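Local coordinates for protein tryptophan synthase alpha-subunit (Pyrococcus furiosus, PDB 1GEQ) that catalyses, as the alpha subunit of tryptophan synthase, the aldol cleavage of indoleglycerol phosphate to indole and glyceraldehyde 3-phosphate, at residues V97-A102 and I128-E132; V109-V115 and I134-L139; V200-V206 and K241-G247. One frame throughout, in Å; residues are numbered along the deposited sequence.

Interaction 1 of 3, residues V97-A102 and I128-E132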
loop_
_atom_site.group_PDB
_atom_site.type_symbol
_atom_site.label_atom_id
_atom_site.label_comp_id
_atom_site.label_asym_id
_atom_site.label_seq_id
_atom_site.Cartn_x
_atom_site.Cartn_y
_atom_site.Cartn_z
ATOM N N VAL A 97 17.704 -5.639 7.264
ATOM C CA VAL A 97 16.464 -6.325 6.928
ATOM C C VAL A 97 15.850 -7.069 8.109
ATOM O O VAL A 97 14.702 -6.814 8.485
ATOM C CB VAL A 97 16.688 -7.324 5.774
ATOM C CG1 VAL A 97 15.407 -8.094 5.487
ATOM C CG2 VAL A 97 17.149 -6.580 4.535
ATOM N N ARG A 98 16.614 -7.986 8.693
ATOM C CA ARG A 98 16.124 -8.764 9.824
ATOM C C ARG A 98 15.627 -7.866 10.950
ATOM O O ARG A 98 14.505 -8.032 11.428
ATOM C CB ARG A 98 17.217 -9.701 10.338
ATOM C CG ARG A 98 16.717 -10.692 11.368
ATOM C CD ARG A 98 17.411 -12.030 11.202
ATOM N NE ARG A 98 16.439 -13.116 11.144
ATOM C CZ ARG A 98 16.497 -14.120 10.275
ATOM N NH1 ARG A 98 17.482 -14.176 9.386
ATOM N NH2 ARG A 98 15.560 -15.053 10.281
ATOM N N ASN A 99 16.458 -6.915 11.372
ATOM C CA ASN A 99 16.075 -5.990 12.436
ATOM C C ASN A 99 14.758 -5.298 12.100
ATOM O O ASN A 99 13.858 -5.216 12.931
ATOM C CB ASN A 99 17.135 -4.900 12.638
ATOM C CG ASN A 99 18.418 -5.427 13.243
ATOM O OD1 ASN A 99 18.477 -6.559 13.718
ATOM N ND2 ASN A 99 19.457 -4.594 13.242
ATOM N N PHE A 100 14.665 -4.791 10.874
ATOM C CA PHE A 100 13.475 -4.082 10.424
ATOM C C PHE A 100 12.234 -4.957 10.480
ATOM O O PHE A 100 11.254 -4.617 11.146
ATOM C CB PHE A 100 13.674 -3.571 8.993
ATOM C CG PHE A 100 12.646 -2.561 8.564
ATOM C CD1 PHE A 100 12.962 -1.207 8.522
ATOM C CD2 PHE A 100 11.357 -2.959 8.222
ATOM C CE1 PHE A 100 12.009 -0.260 8.149
ATOM C CE2 PHE A 100 10.395 -2.020 7.849
ATOM C CZ PHE A 100 10.722 -0.667 7.812
ATOM N N LEU A 101 12.274 -6.083 9.776
ATOM C CA LEU A 101 11.139 -6.997 9.739
ATOM C C LEU A 101 10.690 -7.425 11.137
ATOM O O LEU A 101 9.492 -7.530 11.412
ATOM C CB LEU A 101 11.488 -8.223 8.889
ATOM C CG LEU A 101 11.787 -7.930 7.414
ATOM C CD1 LEU A 101 12.037 -9.231 6.663
ATOM C CD2 LEU A 101 10.619 -7.178 6.795
ATOM N N ALA A 102 11.655 -7.657 12.022
ATOM C CA ALA A 102 11.361 -8.075 13.392
ATOM C C ALA A 102 10.567 -7.021 14.165
ATOM O O ALA A 102 9.543 -7.327 14.781
ATOM C CB ALA A 102 12.658 -8.388 14.129
ATOM N N ILE A 128 13.786 -14.461 4.966
ATOM C CA ILE A 128 13.763 -13.808 6.269
ATOM C C ILE A 128 12.358 -13.358 6.663
ATOM O O ILE A 128 11.966 -13.461 7.826
ATOM C CB ILE A 128 14.702 -12.596 6.254
ATOM C CG1 ILE A 128 16.112 -13.059 5.878
ATOM C CG2 ILE A 128 14.700 -11.909 7.606
ATOM C CD1 ILE A 128 17.022 -11.947 5.406
ATOM N N ALA A 129 11.602 -12.855 5.690
ATOM C CA ALA A 129 10.244 -12.402 5.948
ATOM C C ALA A 129 9.443 -13.556 6.534
ATOM O O ALA A 129 8.734 -13.404 7.528
ATOM C CB ALA A 129 9.597 -11.921 4.653
ATOM N N ARG A 130 9.559 -14.713 5.895
ATOM C CA ARG A 130 8.863 -15.908 6.345
ATOM C C ARG A 130 9.303 -16.261 7.758
ATOM O O ARG A 130 8.480 -16.565 8.622
ATOM C CB ARG A 130 9.169 -17.068 5.400
ATOM C CG ARG A 130 8.919 -18.430 6.009
ATOM C CD ARG A 130 9.247 -19.544 5.031
ATOM N NE ARG A 130 9.313 -20.846 5.693
ATOM C CZ ARG A 130 10.322 -21.244 6.465
ATOM N NH1 ARG A 130 11.359 -20.443 6.671
ATOM N NH2 ARG A 130 10.289 -22.441 7.037
ATOM N N GLU A 131 10.610 -16.223 7.990
ATOM C CA GLU A 131 11.141 -16.545 9.305
ATOM C C GLU A 131 10.641 -15.578 10.367
ATOM O O GLU A 131 10.380 -15.975 11.501
ATOM C CB GLU A 131 12.673 -16.557 9.265
ATOM C CG GLU A 131 13.226 -17.860 8.698
ATOM C CD GLU A 131 14.675 -17.763 8.262
ATOM O OE1 GLU A 131 15.197 -18.762 7.726
ATOM O OE2 GLU A 131 15.292 -16.692 8.445
ATOM N N GLU A 132 10.486 -14.310 10.004
ATOM C CA GLU A 132 10.019 -13.318 10.962
ATOM C C GLU A 132 8.497 -13.263 11.032
ATOM O O GLU A 132 7.928 -12.496 11.807
ATOM C CB GLU A 132 10.584 -11.937 10.619
ATOM C CG GLU A 132 12.098 -11.844 10.732
ATOM C CD GLU A 132 12.629 -12.342 12.072
ATOM O OE1 GLU A 132 12.010 -12.041 13.115
ATOM O OE2 GLU A 132 13.670 -13.033 12.078
#
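Two neighbouring helices on the outside of the TIM barrel, 97-107 and 122-132, are joined here by a salt-bridge network of Arg98, Glu131 and Glu132 beside a small apolar interface. The segments run in roughly the same direction, their axes 38° apart and 9.6 Å from each other at closest approach. With CG anti to the backbone N (chi1 -171°) and bends at chi2 and chi3, the chain of Arg98 reaches across to lay the guanidinium over Ile128, whose CG2 sits 3.9 Å from Arg98 CZ, beneath the centre of one face. The two carboxylates come to the edge of the group in different ways. That of Glu131 is nearly coplanar with it; Glu131 OE2 is placed 2.5 Å from Arg98 NH2, a salt bridge so short that its exact length is doubtful. The carboxylate of Glu132 stands almost upright to the guanidinium, 85° between planes; Glu132 OE2 accepts from Arg98 NE at 2.9 Å, on the anti side but tilted out of the carboxylate plane, and takes a weak second bond from NH2. One cation is thus shared by two consecutive acids, which probably eases their mutual repulsion. On the barrel side of the charges, Leu101 CD1 rests on the backbone of Ala129, 3.7 Å from its CA, and touches Ile128 CG2 at 3.9 Å. Val97 CG1 meets Ile128 CD1 more loosely at 4.2 Å, while Leu101 CB lies against the aliphatic part of Glu132. With Leu101 touching Ile112 of strand 111-114 and the ion pairs toward the surface, the contact joins adjacent helices of the TIM-barrel shell.

Interaction 2 of 3, residues V109-V115 and I134-L139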
loop_
_atom_site.group_PDB
_atom_site.type_symbol
_atom_site.label_atom_id
_atom_site.label_comp_id
_atom_site.label_asym_id
_atom_site.label_seq_id
_atom_site.Cartn_x
_atom_site.Cartn_y
_atom_site.Cartn_z
ATOM N N VAL A 109 2.565 -5.247 12.303
ATOM C CA VAL A 109 2.510 -5.204 10.839
ATOM C C VAL A 109 2.283 -6.618 10.291
ATOM O O VAL A 109 2.926 -7.564 10.728
ATOM C CB VAL A 109 3.823 -4.646 10.244
ATOM C CG1 VAL A 109 3.817 -4.794 8.718
ATOM C CG2 VAL A 109 3.981 -3.179 10.635
ATOM N N ASP A 110 1.382 -6.752 9.323
ATOM C CA ASP A 110 1.086 -8.063 8.751
ATOM C C ASP A 110 1.879 -8.386 7.488
ATOM O O ASP A 110 2.364 -9.508 7.314
ATOM C CB ASP A 110 -0.405 -8.162 8.457
ATOM C CG ASP A 110 -1.248 -7.877 9.677
ATOM O OD1 ASP A 110 -1.874 -6.799 9.734
ATOM O OD2 ASP A 110 -1.268 -8.732 10.585
ATOM N N GLY A 111 2.012 -7.399 6.610
ATOM C CA GLY A 111 2.742 -7.627 5.379
ATOM C C GLY A 111 3.649 -6.473 5.027
ATOM O O GLY A 111 3.533 -5.385 5.594
ATOM N N ILE A 112 4.563 -6.714 4.091
ATOM C CA ILE A 112 5.483 -5.670 3.673
ATOM C C ILE A 112 5.688 -5.643 2.163
ATOM O O ILE A 112 5.735 -6.681 1.492
ATOM C CB ILE A 112 6.855 -5.816 4.355
ATOM C CG1 ILE A 112 7.742 -4.622 3.983
ATOM C CG2 ILE A 112 7.513 -7.122 3.933
ATOM C CD1 ILE A 112 8.836 -4.334 4.987
ATOM N N LEU A 113 5.803 -4.428 1.644
ATOM C CA LEU A 113 6.014 -4.202 0.228
ATOM C C LEU A 113 7.234 -3.304 0.070
ATOM O O LEU A 113 7.237 -2.161 0.533
ATOM C CB LEU A 113 4.786 -3.527 -0.389
ATOM C CG LEU A 113 4.923 -2.967 -1.814
ATOM C CD1 LEU A 113 5.453 -4.021 -2.778
ATOM C CD2 LEU A 113 3.563 -2.475 -2.277
ATOM N N VAL A 114 8.275 -3.841 -0.554
ATOM C CA VAL A 114 9.491 -3.080 -0.790
ATOM C C VAL A 114 9.456 -2.700 -2.265
ATOM O O VAL A 114 9.680 -3.532 -3.144
ATOM C CB VAL A 114 10.748 -3.915 -0.479
ATOM C CG1 VAL A 114 12.001 -3.042 -0.601
ATOM C CG2 VAL A 114 10.649 -4.480 0.925
ATOM N N VAL A 115 9.150 -1.434 -2.510
ATOM C CA VAL A 115 9.025 -0.866 -3.843
ATOM C C VAL A 115 10.176 -1.125 -4.803
ATOM O O VAL A 115 9.965 -1.567 -5.932
ATOM C CB VAL A 115 8.820 0.660 -3.750
ATOM C CG1 VAL A 115 8.511 1.227 -5.118
ATOM C CG2 VAL A 115 7.700 0.970 -2.777
ATOM N N ILE A 134 6.373 -12.388 8.528
ATOM C CA ILE A 134 5.807 -11.264 7.791
ATOM C C ILE A 134 5.441 -11.693 6.377
ATOM O O ILE A 134 6.236 -12.331 5.690
ATOM C CB ILE A 134 6.802 -10.080 7.720
ATOM C CG1 ILE A 134 6.948 -9.449 9.107
ATOM C CG2 ILE A 134 6.308 -9.030 6.712
ATOM C CD1 ILE A 134 5.668 -8.791 9.610
ATOM N N LYS A 135 4.232 -11.350 5.950
ATOM C CA LYS A 135 3.774 -11.701 4.612
ATOM C C LYS A 135 4.364 -10.758 3.566
ATOM O O LYS A 135 4.538 -9.558 3.812
ATOM C CB LYS A 135 2.246 -11.672 4.549
ATOM C CG LYS A 135 1.587 -12.904 5.174
ATOM C CD LYS A 135 0.065 -12.804 5.148
ATOM C CE LYS A 135 -0.580 -14.086 5.673
ATOM N NZ LYS A 135 -2.068 -13.976 5.701
ATOM N N THR A 136 4.668 -11.303 2.394
ATOM C CA THR A 136 5.264 -10.506 1.338
ATOM C C THR A 136 4.269 -10.020 0.297
ATOM O O THR A 136 3.345 -10.737 -0.087
ATOM C CB THR A 136 6.368 -11.295 0.599
ATOM O OG1 THR A 136 5.809 -12.504 0.073
ATOM C CG2 THR A 136 7.521 -11.635 1.548
ATOM N N VAL A 137 4.472 -8.784 -0.141
ATOM C CA VAL A 137 3.651 -8.178 -1.179
ATOM C C VAL A 137 4.647 -7.703 -2.234
ATOM O O VAL A 137 5.612 -7.011 -1.912
ATOM C CB VAL A 137 2.870 -6.958 -0.651
ATOM C CG1 VAL A 137 2.042 -6.331 -1.774
ATOM C CG2 VAL A 137 1.984 -7.370 0.488
ATOM N N PHE A 138 4.432 -8.101 -3.485
ATOM C CA PHE A 138 5.301 -7.687 -4.580
ATOM C C PHE A 138 4.471 -6.953 -5.614
ATOM O O PHE A 138 3.291 -7.245 -5.797
ATOM C CB PHE A 138 5.980 -8.886 -5.239
ATOM C CG PHE A 138 7.044 -9.508 -4.396
ATOM C CD1 PHE A 138 6.764 -10.617 -3.606
ATOM C CD2 PHE A 138 8.332 -8.975 -4.380
ATOM C CE1 PHE A 138 7.750 -11.193 -2.813
ATOM C CE2 PHE A 138 9.334 -9.549 -3.584
ATOM C CZ PHE A 138 9.038 -10.661 -2.800
ATOM N N LEU A 139 5.093 -6.007 -6.302
ATOM C CA LEU A 139 4.354 -5.259 -7.297
ATOM C C LEU A 139 4.709 -5.646 -8.722
ATOM O O LEU A 139 5.759 -6.232 -8.991
ATOM C CB LEU A 139 4.551 -3.753 -7.075
ATOM C CG LEU A 139 5.812 -3.038 -7.535
ATOM C CD1 LEU A 139 5.728 -2.778 -9.031
ATOM C CD2 LEU A 139 5.942 -1.712 -6.781
HETATM O O HOH W 1 8.230 -6.629 -1.679
HETATM O O HOH W 2 7.769 -5.437 -5.142
#
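Ile112 and Ile134 pack CG2 to CG2 at 3.6 Å at the start of two adjacent parallel strands, 111-114 and 135-140, and this end of the contact is the close one. Three backbone hydrogen bonds join the segments here: Lys135 N to Asp110 O, Ile112 N to Lys135 O at 2.9 Å, and Val137 N to Ile112 O. Gly111 lets the chains approach closely, its CA only 3.1 Å from Lys135 O. Ile134 CG1 is anti to the carbonyl carbon (chi1 -70°), and the further bend at chi2 (-66°) brings CD1 against Val109 O. On the face opposite Ile112, Leu113 and Val137 meet through their CB atoms, and Leu113 CD1 leans over Val137 O.

Beyond Val137 the strands diverge, and water takes the place of direct bonds. One molecule accepts from Val114 N and donates to Val137 O at 2.7 Å; a second accepts from Leu139 N at 3.0 Å and reaches Val114 O only weakly. Side-chain contact thins to Leu139, touched loosely by Leu113 CD1 and, CG1 to CD2 at 4.2 Å, by Val115. The C-terminal half of the contact lies near the catalytic residues: the side chain of Leu113 is about 5 Å from that of Glu36, and that of Val115 about 5 Å from that of Asp47. Strands 111-114 and 135-140, linked through helix 122-132, form a beta-alpha-beta crossover of the TIM barrel.

Interaction 3 of 3, residues V200-V206 and K241-G247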
loop_
_atom_site.group_PDB
_atom_site.type_symbol
_atom_site.label_atom_id
_atom_site.label_comp_id
_atom_site.label_asym_id
_atom_site.label_seq_id
_atom_site.Cartn_x
_atom_site.Cartn_y
_atom_site.Cartn_z
ATOM N N VAL A 200 -7.452 5.280 -8.963
ATOM C CA VAL A 200 -8.900 5.379 -8.889
ATOM C C VAL A 200 -9.315 6.739 -8.323
ATOM O O VAL A 200 -8.685 7.241 -7.397
ATOM C CB VAL A 200 -9.448 4.246 -7.992
ATOM C CG1 VAL A 200 -10.871 4.541 -7.561
ATOM C CG2 VAL A 200 -9.369 2.926 -8.748
ATOM N N SER A 201 -10.367 7.331 -8.879
ATOM C CA SER A 201 -10.842 8.636 -8.403
ATOM C C SER A 201 -12.367 8.733 -8.411
ATOM O O SER A 201 -12.936 9.672 -7.858
ATOM C CB SER A 201 -10.253 9.769 -9.259
ATOM O OG SER A 201 -10.727 9.709 -10.591
ATOM N N LYS A 202 -13.032 7.758 -9.025
ATOM C CA LYS A 202 -14.492 7.771 -9.088
ATOM C C LYS A 202 -15.148 6.393 -8.950
ATOM O O LYS A 202 -14.533 5.357 -9.216
ATOM C CB LYS A 202 -14.948 8.454 -10.379
ATOM C CG LYS A 202 -14.294 7.917 -11.630
ATOM C CD LYS A 202 -14.093 9.025 -12.652
ATOM C CE LYS A 202 -15.403 9.698 -13.011
ATOM N NZ LYS A 202 -15.159 10.959 -13.761
ATOM N N ARG A 203 -16.406 6.403 -8.513
ATOM C CA ARG A 203 -17.179 5.182 -8.291
ATOM C C ARG A 203 -17.117 4.174 -9.437
ATOM O O ARG A 203 -16.936 2.981 -9.204
ATOM C CB ARG A 203 -18.642 5.545 -7.990
ATOM C CG ARG A 203 -19.566 4.348 -7.799
ATOM C CD ARG A 203 -19.107 3.405 -6.693
ATOM N NE ARG A 203 -19.982 2.235 -6.613
ATOM C CZ ARG A 203 -19.693 1.115 -5.959
ATOM N NH1 ARG A 203 -18.545 0.997 -5.308
ATOM N NH2 ARG A 203 -20.553 0.101 -5.974
ATOM N N GLU A 204 -17.268 4.642 -10.670
ATOM C CA GLU A 204 -17.228 3.739 -11.813
ATOM C C GLU A 204 -15.898 3.002 -11.959
ATOM O O GLU A 204 -15.856 1.919 -12.541
ATOM C CB GLU A 204 -17.550 4.493 -13.100
ATOM C CG GLU A 204 -16.918 5.856 -13.203
ATOM C CD GLU A 204 -17.269 6.541 -14.504
ATOM O OE1 GLU A 204 -16.698 6.159 -15.547
ATOM O OE2 GLU A 204 -18.126 7.452 -14.489
ATOM N N HIS A 205 -14.816 3.588 -11.442
ATOM C CA HIS A 205 -13.502 2.951 -11.507
ATOM C C HIS A 205 -13.528 1.693 -10.645
ATOM O O HIS A 205 -13.088 0.622 -11.062
ATOM C CB HIS A 205 -12.415 3.886 -10.968
ATOM C CG HIS A 205 -12.121 5.061 -11.845
ATOM N ND1 HIS A 205 -11.403 6.156 -11.406
ATOM C CD2 HIS A 205 -12.439 5.313 -13.135
ATOM C CE1 HIS A 205 -11.290 7.029 -12.385
ATOM N NE2 HIS A 205 -11.911 6.547 -13.450
ATOM N N VAL A 206 -14.023 1.846 -9.420
ATOM C CA VAL A 206 -14.103 0.733 -8.488
ATOM C C VAL A 206 -15.002 -0.367 -9.052
ATOM O O VAL A 206 -14.622 -1.534 -9.080
ATOM C CB VAL A 206 -14.633 1.209 -7.116
ATOM C CG1 VAL A 206 -14.834 0.024 -6.183
ATOM C CG2 VAL A 206 -13.649 2.195 -6.499
ATOM N N LYS A 241 -15.102 10.777 0.788
ATOM C CA LYS A 241 -14.560 10.311 -0.482
ATOM C C LYS A 241 -14.632 8.781 -0.578
ATOM O O LYS A 241 -14.990 8.238 -1.624
ATOM C CB LYS A 241 -13.117 10.805 -0.653
ATOM C CG LYS A 241 -12.393 10.231 -1.855
ATOM C CD LYS A 241 -13.227 10.254 -3.134
ATOM C CE LYS A 241 -13.017 11.504 -3.967
ATOM N NZ LYS A 241 -13.423 11.251 -5.389
ATOM N N VAL A 242 -14.285 8.087 0.501
ATOM C CA VAL A 242 -14.349 6.628 0.499
ATOM C C VAL A 242 -15.813 6.220 0.350
ATOM O O VAL A 242 -16.136 5.268 -0.360
ATOM C CB VAL A 242 -13.767 6.029 1.808
ATOM C CG1 VAL A 242 -14.017 4.528 1.859
ATOM C CG2 VAL A 242 -12.274 6.312 1.884
ATOM N N GLU A 243 -16.705 6.954 1.009
ATOM C CA GLU A 243 -18.122 6.650 0.916
ATOM C C GLU A 243 -18.585 6.746 -0.529
ATOM O O GLU A 243 -19.306 5.874 -1.017
ATOM C CB GLU A 243 -18.928 7.599 1.803
ATOM C CG GLU A 243 -19.290 6.994 3.140
ATOM C CD GLU A 243 -19.869 8.005 4.112
ATOM O OE1 GLU A 243 -20.653 8.875 3.680
ATOM O OE2 GLU A 243 -19.540 7.916 5.312
ATOM N N GLU A 244 -18.165 7.803 -1.215
ATOM C CA GLU A 244 -18.528 7.987 -2.612
ATOM C C GLU A 244 -18.014 6.818 -3.459
ATOM O O GLU A 244 -18.719 6.307 -4.331
ATOM C CB GLU A 244 -17.934 9.295 -3.138
ATOM C CG GLU A 244 -17.997 9.441 -4.654
ATOM C CD GLU A 244 -17.044 10.514 -5.171
ATOM O OE1 GLU A 244 -16.790 10.554 -6.395
ATOM O OE2 GLU A 244 -16.551 11.315 -4.345
ATOM N N LEU A 245 -16.781 6.403 -3.203
ATOM C CA LEU A 245 -16.193 5.308 -3.958
ATOM C C LEU A 245 -16.880 3.981 -3.660
ATOM O O LEU A 245 -16.891 3.081 -4.499
ATOM C CB LEU A 245 -14.699 5.211 -3.655
ATOM C CG LEU A 245 -13.902 6.433 -4.122
ATOM C CD1 LEU A 245 -12.440 6.277 -3.722
ATOM C CD2 LEU A 245 -14.039 6.585 -5.631
ATOM N N LEU A 246 -17.451 3.862 -2.465
ATOM C CA LEU A 246 -18.158 2.653 -2.077
ATOM C C LEU A 246 -19.604 2.722 -2.566
ATOM O O LEU A 246 -20.344 1.740 -2.482
ATOM C CB LEU A 246 -18.128 2.475 -0.554
ATOM C CG LEU A 246 -16.788 2.041 0.055
ATOM C CD1 LEU A 246 -16.932 1.842 1.557
ATOM C CD2 LEU A 246 -16.328 0.752 -0.601
ATOM N N GLY A 247 -19.989 3.890 -3.073
ATOM C CA GLY A 247 -21.332 4.094 -3.576
ATOM C C GLY A 247 -22.409 3.982 -2.509
ATOM O O GLY A 247 -23.564 3.703 -2.831
#
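Arg203, in the first turn of helix 203-211, wraps its side chain around the C-terminal end of helix 235-246. Arg203 CB lies 3.7 Å from Glu244 O, and CG stays near the same carbonyl. The position of CG, anti to the backbone N, followed by a bend at chi2 (57°), carries the chain from Glu244 O on to the last carbonyls of the helix, bringing Arg203 CD to 3.1 Å from Leu245 O and within 3.8 Å of Gly247 N. NE then passes Gly247 CA. At the tip, Arg203 NH1 donates to Leu245 O over 2.8 Å with an N-H...O angle of 154°; the acceptor lies near the guanidinium plane, while the donor is tilted 20° from the carbonyl plane. Leu246 O and Gly247 CA lie over one face of the group, offset toward its rim. A positive charge at this C-terminal end probably interacts favourably with the helix dipole. Gly247 adopts positive phi as the helix terminates in a Schellman motif, with its N bonded back to Glu244 O.

Leu245 supplies the apolar counterpart. Leu245 CD2 is wedged against the backbone of the loop leading into helix 203-211, 3.5 Å from Lys202 C, and also approaches Val200 CG1. From the other helix, Val206 CG2 touches Leu245 CB at 4.3 Å. One turn earlier, Lys241 NZ makes weak bonds to Ser201 O and to Glu244 OE2, the latter a salt bridge. The loop is braced from within by Ser201 N, which donates to His205 ND1 in the plane of the ring.

Val200 and Leu245 extend inward to Val217 and Val219 of strand 216-219, Lys241 packs on helix 221-230, and Leu246 touches Leu7 of strand 6-12, placing this helix end beside the closing strands of the barrel.

All three interactions belong to one eight-stranded beta/alpha barrel. Interactions 1 and 2 are neighbours, with centres about 11 Å apart, and their segments alternate along the chain: helix 97-107, strand 111-114, helix 122-132, strand 135-140. They touch where Leu101 packs on Ile112 and Ala129 on Thr136, and Ala129 O probably accepts a hydrogen bond from Ile134 N, tying helix shell to sheet. Interaction 3 follows later in sequence, on the opposite side of the chain's centre, about 35 Å from interaction 1 and about 25 Å from interaction 2, centre to centre. The first two thus join successive strands and helices around strands four and five of eight, while the third joins the C-terminal helix 235-246 to helix 203-211 and the loop before it.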